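Local atomic coordinates of transcriptional regulator, crp family (Thermotoga maritima, PDB entry 1O5L), a protein that probably binds DNA and regulates transcription, joining a cyclic-nucleotide-binding type of beta domain to a helix-turn-helix domain, as in other Crp-family factors. Residues Lys16-Cys21 against Val43-Glu48; Gln72-Gly77 against Pro84-Asn89; Gly77-Ser82 against Leu118-Asp123. All blocks are in the same frame, centred on the assembly; numbering follows the deposited sequence.

Contact 1. Residues Lys16-Cys21 against Val43-Glu48; sequences KKLLPC and VLILLE
L18 and L19 carry the apolar half of this contact, where the 3-10 turn of K16-C21 packs on the strand V43-E48. The strand belongs to the beta roll of a cyclic nucleotide-binding domain, and the turn lies in the chain just ahead of the roll's first strand. At the buried end, CD1 of L18 meets CD1 of I45 at 4.3 Å, methyl to methyl. L18 is hemmed in further by L99 and I101 of the neighbouring strand 96-102 and by F106 and L109 of helix 103-112, so this leucine ties the turn to both sheet and helix. Nearer the surface, L19 sends CD2 across the side chain of L47 to a 3.9 Å approach with CD1. With CG anti to the carbonyl carbon (chi1 -67°), L47 brings its methyls up to the turn, and the other one, CD2, lies 4.3 Å from CG of K16. The leucine is thus touched by two residues of the turn, L19 chiefly at CD1 and K16 at CD2.

The wet side is looser and polar. K16 stretches its chain in extended form beyond CG, alongside the strand's end, where L47 and E48 both face K97 in a classic beta bulge. No direct bond joins the segments here: NZ of K16 stays 4.7 Å from OE2 of E48, and a water spans that pair, accepting from the ammonium group and donating to the carboxylate. The attraction between the opposite charges is therefore probably screened. A second water accepts from NZ at 3.1 Å and donates to the carbonyl O of L47 at 2.6 Å.

Contact 2. Residues Gln72-Gly77 against Pro84-Asn89; sequences QIIASG and PRFPVN
The ring of F86 is met along one flank by I74 and A75, while the five-membered ring of P87 sits close by against the same alanine. CG2 of I74 comes to the edge of the phenyl group, near its plane, 4.3 Å from CE1. The methyl of A75 approaches the adjoining ring carbon, CD1, obliquely at 4.2 Å. Elsewhere the phenyl packs on I40 and on L44 of strand 42-48, which makes F86 part of the interior of the beta roll.

In this cyclic nucleotide-binding fold, Q72-G77 and P84-N89 are the two ends of the excursion between strands 72-73 and 89-92. Its position is consistent with that of the phosphate-binding cassette in cAMP receptors of the family, although the model itself gives no evidence of a bound nucleotide. The contact closes the base of that loop by apolar touches alone, with no hydrogen bond passing directly between the segments. Backbone bonds instead hold each side separately: I74 pairs with L44 in the sheet, and F86 pairs with D37 and D38.

The branch of I74 that reaches the phenyl group is the one anti to its own backbone N. F86 has CG anti to its carbonyl carbon (chi1 -66°), a turn that brings the ring toward I74 and A75. A75 adopts a left-handed backbone conformation (phi 58°, psi 46°), and its methyl points at the opposing segment. P87 also packs on F78, and V88 reaches F136 of the second subunit. CB of A75 faces both rings from one side, and stands 4.4 Å from CD of P87.

Contact 3. Residues Gly77-Ser82 against Leu118-Asp123; sequences GFIFSS and LFFLKD
F80 and F120 meet through neighbouring ring atoms, with CE2 of F80 3.8 Å from CZ of F120. CZ arrives at the edge of the F80 ring, in its plane, yet seen from F120 the approach is oblique. The planes stand at 87° with centroids 6.0 Å apart. I79 adds its end methyl, CD1, at the edge of the F120 ring, 4.3 Å from CE1. Its other branch serves the neighbouring residue: CG2 lies over one face of F80, 3.6 Å above the plane and offset toward the rim.

F120 reaches this site because CG is anti to its backbone N (chi1 -173°), throwing the ring out from the helix. That helix, 114-139, follows the beta roll in the manner of the long dimerisation helix of Crp-type regulators. Here it leans on the loop after strand 72-73, and L121 of the second subunit packs on F80.

Further out, F106 makes an edge-to-face pair with F120, and L107 and K103 of the same helix 103-112 touch F80. The loop keeps its shape through a type I turn from F78 to S81. Its backbone bond is weak, but OG of S81 also donates to O of F78 at 3.1 Å, tilted 31° from the carbonyl plane. K103 NZ holds the carbonyl of I79.

Overall arrangement
Along the chain contact 1 closes first. Contacts 2 and 3 then interlock, sharing G77: the loop's far end, P84-N89, comes before the helical partner L118-D123. Contact 1 lies about 15 Å from contact 2 and 16 Å from contact 3, centre to centre, while contacts 2 and 3 are 10 Å apart. Contacts 1 and 2 share one antiparallel sheet, in which strand 42-48 pairs with strand 72-73, and V43 packs on I79 to reach contact 3. The three contacts lead from the turn before the roll, through the sheet and its loop, to helix 114-139 and the second subunit.

Contact 1. Residues Lys16-Cys21 against Val43-Glu48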
ATOM      1  N   LYS A  16      -5.618  18.964   8.154  1.00 56.23           N
ATOM      2  CA  LYS A  16      -6.571  19.658   9.026  1.00 56.29           C
ATOM      3  C   LYS A  16      -7.741  20.303   8.268  1.00 55.64           C
ATOM      4  O   LYS A  16      -8.788  20.616   8.865  1.00 55.67           O
ATOM      5  CB  LYS A  16      -5.851  20.692   9.916  1.00 56.23           C
ATOM      6  CG  LYS A  16      -4.996  20.054  11.011  1.00 56.71           C
ATOM      7  CD  LYS A  16      -4.483  21.084  12.039  1.00 56.96           C
ATOM      8  CE  LYS A  16      -3.760  20.404  13.216  1.00 57.43           C
ATOM      9  NZ  LYS A  16      -3.648  21.301  14.401  1.00 56.98           N
ATOM     10  N   LYS A  17      -7.567  20.502   6.961  1.00 55.23           N
ATOM     11  CA  LYS A  17      -8.661  20.948   6.088  1.00 54.90           C
ATOM     12  C   LYS A  17      -9.839  19.950   6.019  1.00 53.43           C
ATOM     13  O   LYS A  17     -10.960  20.339   5.663  1.00 52.38           O
ATOM     14  CB  LYS A  17      -8.142  21.229   4.681  1.00 54.86           C
ATOM     15  CG  LYS A  17      -7.262  22.442   4.596  1.00 56.73           C
ATOM     16  CD  LYS A  17      -6.722  22.643   3.176  1.00 56.36           C
ATOM     17  CE  LYS A  17      -5.848  23.880   3.114  1.00 58.15           C
ATOM     18  NZ  LYS A  17      -5.352  24.139   1.726  1.00 60.93           N
ATOM     19  N   LEU A  18      -9.588  18.690   6.377  1.00 52.29           N
ATOM     20  CA  LEU A  18     -10.659  17.697   6.441  1.00 51.89           C
ATOM     21  C   LEU A  18     -11.449  17.692   7.746  1.00 52.01           C
ATOM     22  O   LEU A  18     -12.344  16.871   7.888  1.00 51.92           O
ATOM     23  CB  LEU A  18     -10.135  16.288   6.168  1.00 52.22           C
ATOM     24  CG  LEU A  18      -9.313  16.069   4.880  1.00 52.31           C
ATOM     25  CD1 LEU A  18      -8.856  14.617   4.718  1.00 53.68           C
ATOM     26  CD2 LEU A  18     -10.044  16.535   3.664  1.00 51.69           C
ATOM     27  N   LEU A  19     -11.169  18.617   8.674  1.00 51.43           N
ATOM     28  CA  LEU A  19     -11.899  18.663   9.948  1.00 51.89           C
ATOM     29  C   LEU A  19     -13.451  18.611   9.817  1.00 51.36           C
ATOM     30  O   LEU A  19     -14.092  17.941  10.595  1.00 51.00           O
ATOM     31  CB  LEU A  19     -11.479  19.888  10.778  1.00 52.00           C
ATOM     32  CG  LEU A  19     -10.275  19.720  11.706  1.00 53.13           C
ATOM     33  CD1 LEU A  19      -9.719  21.075  12.197  1.00 52.30           C
ATOM     34  CD2 LEU A  19     -10.650  18.845  12.892  1.00 54.26           C
ATOM     35  N   PRO A  20     -14.037  19.303   8.844  1.00 51.38           N
ATOM     36  CA  PRO A  20     -15.489  19.299   8.661  1.00 51.88           C
ATOM     37  C   PRO A  20     -16.120  17.933   8.304  1.00 51.90           C
ATOM     38  O   PRO A  20     -17.328  17.742   8.461  1.00 51.13           O
ATOM     39  CB  PRO A  20     -15.693  20.267   7.475  1.00 52.32           C
ATOM     40  CG  PRO A  20     -14.445  21.087   7.402  1.00 51.99           C
ATOM     41  CD  PRO A  20     -13.367  20.149   7.836  1.00 51.45           C
ATOM     42  N   CYS A  21     -15.280  17.023   7.835  1.00 52.05           N
ATOM     43  CA  CYS A  21     -15.658  15.730   7.277  1.00 52.83           C
ATOM     44  C   CYS A  21     -15.831  14.628   8.329  1.00 52.78           C
ATOM     45  O   CYS A  21     -16.243  13.527   8.015  1.00 51.90           O
ATOM     46  CB  CYS A  21     -14.558  15.297   6.295  1.00 52.63           C
ATOM     47  SG  CYS A  21     -14.236  16.554   5.032  1.00 55.28           S
ATOM     48  N   VAL A  43     -11.487   6.080   8.928  1.00 57.71           N
ATOM     49  CA  VAL A  43     -10.132   6.557   8.738  1.00 56.28           C
ATOM     50  C   VAL A  43      -9.800   7.521   9.909  1.00 56.31           C
ATOM     51  O   VAL A  43     -10.519   8.515  10.176  1.00 55.02           O
ATOM     52  CB  VAL A  43     -10.006   7.291   7.379  1.00 56.12           C
ATOM     53  CG1 VAL A  43      -8.602   7.855   7.180  1.00 55.63           C
ATOM     54  CG2 VAL A  43     -10.409   6.372   6.225  1.00 56.33           C
ATOM     55  N   LEU A  44      -8.709   7.227  10.602  1.00 56.19           N
ATOM     56  CA  LEU A  44      -8.293   8.000  11.778  1.00 55.51           C
ATOM     57  C   LEU A  44      -7.087   8.874  11.436  1.00 55.42           C
ATOM     58  O   LEU A  44      -6.114   8.393  10.846  1.00 55.01           O
ATOM     59  CB  LEU A  44      -7.952   7.050  12.928  1.00 55.53           C
ATOM     60  CG  LEU A  44      -9.013   6.021  13.350  1.00 55.67           C
ATOM     61  CD1 LEU A  44      -8.555   5.324  14.586  1.00 55.91           C
ATOM     62  CD2 LEU A  44     -10.439   6.637  13.606  1.00 57.71           C
ATOM     63  N   ILE A  45      -7.154  10.158  11.808  1.00 55.56           N
ATOM     64  CA  ILE A  45      -6.051  11.100  11.593  1.00 55.29           C
ATOM     65  C   ILE A  45      -5.668  11.750  12.920  1.00 54.75           C
ATOM     66  O   ILE A  45      -6.519  12.351  13.582  1.00 55.81           O
ATOM     67  CB  ILE A  45      -6.452  12.197  10.530  1.00 55.84           C
ATOM     68  CG1 ILE A  45      -6.841  11.547   9.195  1.00 56.89           C
ATOM     69  CG2 ILE A  45      -5.312  13.205  10.306  1.00 55.99           C
ATOM     70  CD1 ILE A  45      -7.438  12.531   8.193  1.00 56.06           C
ATOM     71  N   LEU A  46      -4.397  11.644  13.293  1.00 53.85           N
ATOM     72  CA  LEU A  46      -3.881  12.290  14.496  1.00 54.10           C
ATOM     73  C   LEU A  46      -3.680  13.786  14.262  1.00 54.25           C
ATOM     74  O   LEU A  46      -2.812  14.193  13.458  1.00 52.88           O
ATOM     75  CB  LEU A  46      -2.544  11.683  14.943  1.00 53.32           C
ATOM     76  CG  LEU A  46      -1.912  12.294  16.189  1.00 53.41           C
ATOM     77  CD1 LEU A  46      -2.787  12.013  17.415  1.00 54.01           C
ATOM     78  CD2 LEU A  46      -0.477  11.743  16.425  1.00 53.92           C
ATOM     79  N   LEU A  47      -4.440  14.565  15.034  1.00 54.17           N
ATOM     80  CA  LEU A  47      -4.502  16.017  14.938  1.00 55.06           C
ATOM     81  C   LEU A  47      -3.483  16.671  15.838  1.00 55.33           C
ATOM     82  O   LEU A  47      -2.818  17.624  15.432  1.00 55.71           O
ATOM     83  CB  LEU A  47      -5.896  16.520  15.371  1.00 54.65           C
ATOM     84  CG  LEU A  47      -7.072  16.149  14.455  1.00 55.73           C
ATOM     85  CD1 LEU A  47      -8.407  16.527  15.096  1.00 54.75           C
ATOM     86  CD2 LEU A  47      -6.900  16.808  13.076  1.00 54.78           C
ATOM     87  N   GLU A  48      -3.421  16.191  17.081  1.00 55.61           N
ATOM     88  CA  GLU A  48      -2.499  16.702  18.072  1.00 55.91           C
ATOM     89  C   GLU A  48      -2.206  15.664  19.150  1.00 55.66           C
ATOM     90  O   GLU A  48      -3.039  14.796  19.422  1.00 54.96           O
ATOM     91  CB  GLU A  48      -2.989  18.003  18.696  1.00 55.98           C
ATOM     92  CG  GLU A  48      -4.476  18.159  18.889  1.00 57.72           C
ATOM     93  CD  GLU A  48      -4.821  19.520  19.512  1.00 57.87           C
ATOM     94  OE1 GLU A  48      -4.564  19.696  20.740  1.00 57.69           O
ATOM     95  OE2 GLU A  48      -5.306  20.417  18.755  1.00 59.62           O
TER
HETATM   96  O   HOH W   1      -6.093  20.489  15.984  1.00 49.63           O
HETATM   97  O   HOH W   2      -1.176  19.617  15.292  1.00 55.09           O

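Contact 2. Residues Gln72-Gly77 against Pro84-Asn89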
ATOM      1  N   GLN A  72      -1.077  12.895  10.752  1.00 58.91           N
ATOM      2  CA  GLN A  72      -0.924  11.666   9.964  1.00 60.73           C
ATOM      3  C   GLN A  72      -2.146  10.775  10.031  1.00 59.57           C
ATOM      4  O   GLN A  72      -2.762  10.679  11.086  1.00 59.21           O
ATOM      5  CB  GLN A  72       0.198  10.803  10.573  1.00 60.93           C
ATOM      6  CG  GLN A  72       1.563  11.127  10.151  1.00 63.34           C
ATOM      7  CD  GLN A  72       2.539  10.085  10.720  1.00 65.86           C
ATOM      8  OE1 GLN A  72       2.441   8.877  10.386  1.00 72.02           O
ATOM      9  NE2 GLN A  72       3.465  10.539  11.609  1.00 68.16           N
ATOM     10  N   ILE A  73      -2.416  10.058   8.934  1.00 59.08           N
ATOM     11  CA  ILE A  73      -3.375   8.937   8.931  1.00 58.34           C
ATOM     12  C   ILE A  73      -2.768   7.729   9.656  1.00 57.43           C
ATOM     13  O   ILE A  73      -1.627   7.391   9.432  1.00 58.46           O
ATOM     14  CB  ILE A  73      -3.774   8.513   7.496  1.00 58.10           C
ATOM     15  CG1 ILE A  73      -4.369   9.688   6.716  1.00 59.23           C
ATOM     16  CG2 ILE A  73      -4.814   7.345   7.547  1.00 59.07           C
ATOM     17  CD1 ILE A  73      -4.321   9.529   5.210  1.00 58.97           C
ATOM     18  N   ILE A  74      -3.552   7.096  10.515  1.00 56.46           N
ATOM     19  CA  ILE A  74      -3.172   5.888  11.220  1.00 56.12           C
ATOM     20  C   ILE A  74      -3.476   4.564  10.440  1.00 56.35           C
ATOM     21  O   ILE A  74      -4.621   4.303  10.061  1.00 56.81           O
ATOM     22  CB  ILE A  74      -3.901   5.868  12.568  1.00 56.15           C
ATOM     23  CG1 ILE A  74      -3.452   7.080  13.388  1.00 58.44           C
ATOM     24  CG2 ILE A  74      -3.652   4.523  13.309  1.00 55.08           C
ATOM     25  CD1 ILE A  74      -4.311   7.357  14.571  1.00 61.69           C
ATOM     26  N   ALA A  75      -2.451   3.729  10.268  1.00 55.52           N
ATOM     27  CA  ALA A  75      -2.580   2.395   9.678  1.00 54.85           C
ATOM     28  C   ALA A  75      -3.173   2.495   8.289  1.00 53.64           C
ATOM     29  O   ALA A  75      -4.056   1.728   7.923  1.00 53.38           O
ATOM     30  CB  ALA A  75      -3.432   1.465  10.577  1.00 54.88           C
ATOM     31  N   SER A  76      -2.632   3.432   7.520  1.00 53.16           N
ATOM     32  CA  SER A  76      -3.162   3.807   6.215  1.00 52.59           C
ATOM     33  C   SER A  76      -3.202   2.642   5.211  1.00 51.12           C
ATOM     34  O   SER A  76      -4.185   2.450   4.478  1.00 51.26           O
ATOM     35  CB  SER A  76      -2.370   5.024   5.671  1.00 52.63           C
ATOM     36  OG  SER A  76      -1.086   4.665   5.169  1.00 54.93           O
ATOM     37  N   GLY A  77      -2.133   1.873   5.169  1.00 50.21           N
ATOM     38  CA  GLY A  77      -2.070   0.689   4.304  1.00 50.06           C
ATOM     39  C   GLY A  77      -3.021  -0.472   4.627  1.00 49.10           C
ATOM     40  O   GLY A  77      -3.134  -1.403   3.842  1.00 48.53           O
ATOM     41  N   PRO A  84     -10.599  -5.493   7.017  1.00 50.73           N
ATOM     42  CA  PRO A  84      -9.588  -4.575   7.536  1.00 50.05           C
ATOM     43  C   PRO A  84      -9.546  -4.461   9.063  1.00 50.23           C
ATOM     44  O   PRO A  84     -10.580  -4.192   9.684  1.00 48.82           O
ATOM     45  CB  PRO A  84     -10.006  -3.223   6.951  1.00 49.37           C
ATOM     46  CG  PRO A  84     -11.428  -3.353   6.632  1.00 49.64           C
ATOM     47  CD  PRO A  84     -11.756  -4.781   6.432  1.00 49.72           C
ATOM     48  N   ARG A  85      -8.330  -4.580   9.623  1.00 50.47           N
ATOM     49  CA  ARG A  85      -8.098  -4.688  11.060  1.00 50.99           C
ATOM     50  C   ARG A  85      -6.822  -3.983  11.478  1.00 50.66           C
ATOM     51  O   ARG A  85      -5.808  -4.071  10.788  1.00 50.08           O
ATOM     52  CB  ARG A  85      -7.983  -6.148  11.453  1.00 51.71           C
ATOM     53  CG  ARG A  85      -9.298  -6.908  11.585  1.00 52.32           C
ATOM     54  CD  ARG A  85      -9.037  -8.328  11.868  1.00 53.28           C
ATOM     55  NE  ARG A  85     -10.144  -9.225  12.252  1.00 56.83           N
ATOM     56  CZ  ARG A  85     -11.298  -8.942  12.906  1.00 58.06           C
ATOM     57  NH1 ARG A  85     -11.666  -7.724  13.318  1.00 57.38           N
ATOM     58  NH2 ARG A  85     -12.113  -9.959  13.160  1.00 59.09           N
ATOM     59  N   PHE A  86      -6.876  -3.281  12.611  1.00 50.19           N
ATOM     60  CA  PHE A  86      -5.677  -2.690  13.189  1.00 49.52           C
ATOM     61  C   PHE A  86      -4.683  -3.818  13.557  1.00 49.20           C
ATOM     62  O   PHE A  86      -5.039  -4.743  14.310  1.00 48.38           O
ATOM     63  CB  PHE A  86      -6.015  -1.798  14.411  1.00 49.52           C
ATOM     64  CG  PHE A  86      -6.823  -0.563  14.060  1.00 49.97           C
ATOM     65  CD1 PHE A  86      -6.204   0.580  13.554  1.00 49.95           C
ATOM     66  CD2 PHE A  86      -8.221  -0.576  14.168  1.00 50.96           C
ATOM     67  CE1 PHE A  86      -6.953   1.715  13.207  1.00 51.07           C
ATOM     68  CE2 PHE A  86      -8.983   0.555  13.816  1.00 51.39           C
ATOM     69  CZ  PHE A  86      -8.355   1.705  13.342  1.00 50.46           C
ATOM     70  N   PRO A  87      -3.451  -3.738  13.031  1.00 48.78           N
ATOM     71  CA  PRO A  87      -2.415  -4.773  13.278  1.00 49.46           C
ATOM     72  C   PRO A  87      -1.727  -4.674  14.653  1.00 49.36           C
ATOM     73  O   PRO A  87      -1.064  -5.604  15.066  1.00 49.34           O
ATOM     74  CB  PRO A  87      -1.384  -4.514  12.160  1.00 49.54           C
ATOM     75  CG  PRO A  87      -1.495  -3.013  11.864  1.00 49.19           C
ATOM     76  CD  PRO A  87      -2.938  -2.650  12.171  1.00 48.64           C
ATOM     77  N   VAL A  88      -1.890  -3.538  15.329  1.00 49.60           N
ATOM     78  CA  VAL A  88      -1.244  -3.269  16.614  1.00 49.66           C
ATOM     79  C   VAL A  88      -2.207  -2.564  17.539  1.00 48.55           C
ATOM     80  O   VAL A  88      -3.149  -1.937  17.077  1.00 49.32           O
ATOM     81  CB  VAL A  88       0.022  -2.340  16.432  1.00 49.91           C
ATOM     82  CG1 VAL A  88       1.059  -3.006  15.522  1.00 51.51           C
ATOM     83  CG2 VAL A  88      -0.356  -0.981  15.878  1.00 50.32           C
ATOM     84  N   ASN A  89      -1.962  -2.649  18.838  1.00 48.05           N
ATOM     85  CA  ASN A  89      -2.526  -1.698  19.777  1.00 47.80           C
ATOM     86  C   ASN A  89      -2.081  -0.271  19.429  1.00 47.87           C
ATOM     87  O   ASN A  89      -0.913  -0.037  19.116  1.00 47.79           O
ATOM     88  CB  ASN A  89      -2.069  -2.005  21.190  1.00 48.05           C
ATOM     89  CG  ASN A  89      -2.769  -3.184  21.810  1.00 47.73           C
ATOM     90  OD1 ASN A  89      -3.621  -3.832  21.216  1.00 49.06           O
ATOM     91  ND2 ASN A  89      -2.418  -3.452  23.042  1.00 48.51           N
TER

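Contact 3. Residues Gly77-Ser82 against Leu118-Asp123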
ATOM      1  N   GLY A  77      -2.133   1.873   5.169  1.00 50.21           N
ATOM      2  CA  GLY A  77      -2.070   0.689   4.304  1.00 50.06           C
ATOM      3  C   GLY A  77      -3.021  -0.472   4.627  1.00 49.10           C
ATOM      4  O   GLY A  77      -3.134  -1.403   3.842  1.00 48.53           O
ATOM      5  N   PHE A  78      -3.696  -0.412   5.780  1.00 49.03           N
ATOM      6  CA  PHE A  78      -4.577  -1.493   6.230  1.00 49.11           C
ATOM      7  C   PHE A  78      -6.053  -1.138   6.036  1.00 48.78           C
ATOM      8  O   PHE A  78      -6.921  -2.016   6.093  1.00 47.97           O
ATOM      9  CB  PHE A  78      -4.282  -1.839   7.703  1.00 49.37           C
ATOM     10  CG  PHE A  78      -2.905  -2.423   7.929  1.00 48.98           C
ATOM     11  CD1 PHE A  78      -2.680  -3.777   7.769  1.00 48.96           C
ATOM     12  CD2 PHE A  78      -1.849  -1.615   8.314  1.00 49.86           C
ATOM     13  CE1 PHE A  78      -1.389  -4.336   7.972  1.00 51.56           C
ATOM     14  CE2 PHE A  78      -0.548  -2.161   8.521  1.00 51.43           C
ATOM     15  CZ  PHE A  78      -0.324  -3.512   8.354  1.00 49.94           C
ATOM     16  N   ILE A  79      -6.332   0.141   5.781  1.00 48.99           N
ATOM     17  CA  ILE A  79      -7.714   0.634   5.769  1.00 49.23           C
ATOM     18  C   ILE A  79      -8.559  -0.098   4.761  1.00 49.01           C
ATOM     19  O   ILE A  79      -9.639  -0.589   5.116  1.00 48.80           O
ATOM     20  CB  ILE A  79      -7.767   2.173   5.538  1.00 49.72           C
ATOM     21  CG1 ILE A  79      -7.129   2.921   6.713  1.00 49.49           C
ATOM     22  CG2 ILE A  79      -9.207   2.650   5.372  1.00 49.31           C
ATOM     23  CD1 ILE A  79      -6.729   4.374   6.378  1.00 50.70           C
ATOM     24  N   PHE A  80      -8.031  -0.259   3.537  1.00 48.69           N
ATOM     25  CA  PHE A  80      -8.806  -0.782   2.412  1.00 48.20           C
ATOM     26  C   PHE A  80      -8.552  -2.258   2.052  1.00 49.08           C
ATOM     27  O   PHE A  80      -8.972  -2.715   0.983  1.00 48.62           O
ATOM     28  CB  PHE A  80      -8.671   0.170   1.193  1.00 47.76           C
ATOM     29  CG  PHE A  80      -9.336   1.550   1.419  1.00 47.09           C
ATOM     30  CD1 PHE A  80     -10.725   1.693   1.341  1.00 46.48           C
ATOM     31  CD2 PHE A  80      -8.573   2.667   1.762  1.00 46.01           C
ATOM     32  CE1 PHE A  80     -11.343   2.942   1.577  1.00 45.88           C
ATOM     33  CE2 PHE A  80      -9.147   3.899   2.001  1.00 44.06           C
ATOM     34  CZ  PHE A  80     -10.568   4.035   1.913  1.00 47.69           C
ATOM     35  N   SER A  81      -7.940  -3.043   2.944  1.00 50.25           N
ATOM     36  CA  SER A  81      -7.903  -4.502   2.692  1.00 51.74           C
ATOM     37  C   SER A  81      -9.284  -5.155   2.830  1.00 52.22           C
ATOM     38  O   SER A  81     -10.250  -4.549   3.305  1.00 51.77           O
ATOM     39  CB  SER A  81      -6.878  -5.240   3.564  1.00 51.66           C
ATOM     40  OG  SER A  81      -6.993  -4.912   4.925  1.00 54.70           O
ATOM     41  N   SER A  82      -9.380  -6.381   2.334  1.00 52.93           N
ATOM     42  CA  SER A  82     -10.445  -7.305   2.747  1.00 53.76           C
ATOM     43  C   SER A  82     -10.368  -7.558   4.270  1.00 53.87           C
ATOM     44  O   SER A  82      -9.285  -7.750   4.829  1.00 54.04           O
ATOM     45  CB  SER A  82     -10.286  -8.605   1.973  1.00 53.83           C
ATOM     46  OG  SER A  82      -9.008  -8.590   1.349  1.00 55.46           O
ATOM     47  N   LEU A 118      -3.326  11.665  -4.426  1.00 50.05           N
ATOM     48  CA  LEU A 118      -1.893  11.519  -4.578  1.00 50.53           C
ATOM     49  C   LEU A 118      -1.166  11.398  -3.239  1.00 50.22           C
ATOM     50  O   LEU A 118      -0.315  10.530  -3.091  1.00 47.99           O
ATOM     51  CB  LEU A 118      -1.313  12.680  -5.373  1.00 51.11           C
ATOM     52  CG  LEU A 118      -1.295  12.456  -6.889  1.00 52.78           C
ATOM     53  CD1 LEU A 118      -1.068  13.768  -7.607  1.00 52.62           C
ATOM     54  CD2 LEU A 118      -0.223  11.445  -7.248  1.00 52.88           C
ATOM     55  N   PHE A 119      -1.519  12.272  -2.288  1.00 50.32           N
ATOM     56  CA  PHE A 119      -0.973  12.220  -0.942  1.00 50.63           C
ATOM     57  C   PHE A 119      -1.182  10.857  -0.289  1.00 50.82           C
ATOM     58  O   PHE A 119      -0.216  10.249   0.173  1.00 50.08           O
ATOM     59  CB  PHE A 119      -1.589  13.306  -0.066  1.00 51.93           C
ATOM     60  CG  PHE A 119      -1.121  13.259   1.359  1.00 52.66           C
ATOM     61  CD1 PHE A 119      -1.788  12.465   2.303  1.00 55.43           C
ATOM     62  CD2 PHE A 119       0.000  13.978   1.759  1.00 54.73           C
ATOM     63  CE1 PHE A 119      -1.333  12.394   3.632  1.00 55.94           C
ATOM     64  CE2 PHE A 119       0.449  13.931   3.093  1.00 55.26           C
ATOM     65  CZ  PHE A 119      -0.223  13.140   4.027  1.00 54.52           C
ATOM     66  N   PHE A 120      -2.442  10.394  -0.264  1.00 50.58           N
ATOM     67  CA  PHE A 120      -2.828   9.084   0.268  1.00 50.34           C
ATOM     68  C   PHE A 120      -2.100   7.917  -0.413  1.00 50.79           C
ATOM     69  O   PHE A 120      -1.572   7.022   0.266  1.00 50.85           O
ATOM     70  CB  PHE A 120      -4.363   8.876   0.148  1.00 50.90           C
ATOM     71  CG  PHE A 120      -4.853   7.614   0.822  1.00 50.49           C
ATOM     72  CD1 PHE A 120      -4.794   7.489   2.199  1.00 51.75           C
ATOM     73  CD2 PHE A 120      -5.301   6.549   0.091  1.00 52.19           C
ATOM     74  CE1 PHE A 120      -5.193   6.345   2.834  1.00 50.27           C
ATOM     75  CE2 PHE A 120      -5.722   5.369   0.740  1.00 51.47           C
ATOM     76  CZ  PHE A 120      -5.662   5.291   2.117  1.00 51.04           C
ATOM     77  N   LEU A 121      -2.091   7.890  -1.743  1.00 51.40           N
ATOM     78  CA  LEU A 121      -1.432   6.800  -2.444  1.00 52.44           C
ATOM     79  C   LEU A 121       0.092   6.815  -2.144  1.00 53.11           C
ATOM     80  O   LEU A 121       0.688   5.737  -1.976  1.00 52.53           O
ATOM     81  CB  LEU A 121      -1.690   6.848  -3.937  1.00 51.87           C
ATOM     82  CG  LEU A 121      -3.111   6.621  -4.456  1.00 53.38           C
ATOM     83  CD1 LEU A 121      -3.107   6.848  -5.964  1.00 52.87           C
ATOM     84  CD2 LEU A 121      -3.664   5.224  -4.118  1.00 54.04           C
ATOM     85  N   LYS A 122       0.680   8.025  -2.045  1.00 53.45           N
ATOM     86  CA  LYS A 122       2.069   8.215  -1.621  1.00 54.30           C
ATOM     87  C   LYS A 122       2.353   7.696  -0.199  1.00 54.87           C
ATOM     88  O   LYS A 122       3.375   7.047   0.046  1.00 54.19           O
ATOM     89  CB  LYS A 122       2.465   9.698  -1.717  1.00 54.82           C
ATOM     90  CG  LYS A 122       3.973   9.989  -1.529  1.00 55.40           C
ATOM     91  CD  LYS A 122       4.323  11.501  -1.681  1.00 56.33           C
ATOM     92  CE  LYS A 122       5.817  11.750  -1.346  1.00 59.02           C
ATOM     93  NZ  LYS A 122       6.360  13.100  -1.786  1.00 60.25           N
ATOM     94  N   ASP A 123       1.443   7.976   0.727  1.00 55.45           N
ATOM     95  CA  ASP A 123       1.572   7.522   2.113  1.00 56.65           C
ATOM     96  C   ASP A 123       1.603   5.989   2.214  1.00 56.72           C
ATOM     97  O   ASP A 123       2.459   5.402   2.891  1.00 56.38           O
ATOM     98  CB  ASP A 123       0.407   8.064   2.934  1.00 57.37           C
ATOM     99  CG  ASP A 123       0.499   7.717   4.405  1.00 58.62           C
ATOM    100  OD1 ASP A 123       0.253   6.604   4.886  1.00 64.78           O
ATOM    101  OD2 ASP A 123       0.824   8.591   5.199  1.00 63.87           O
TER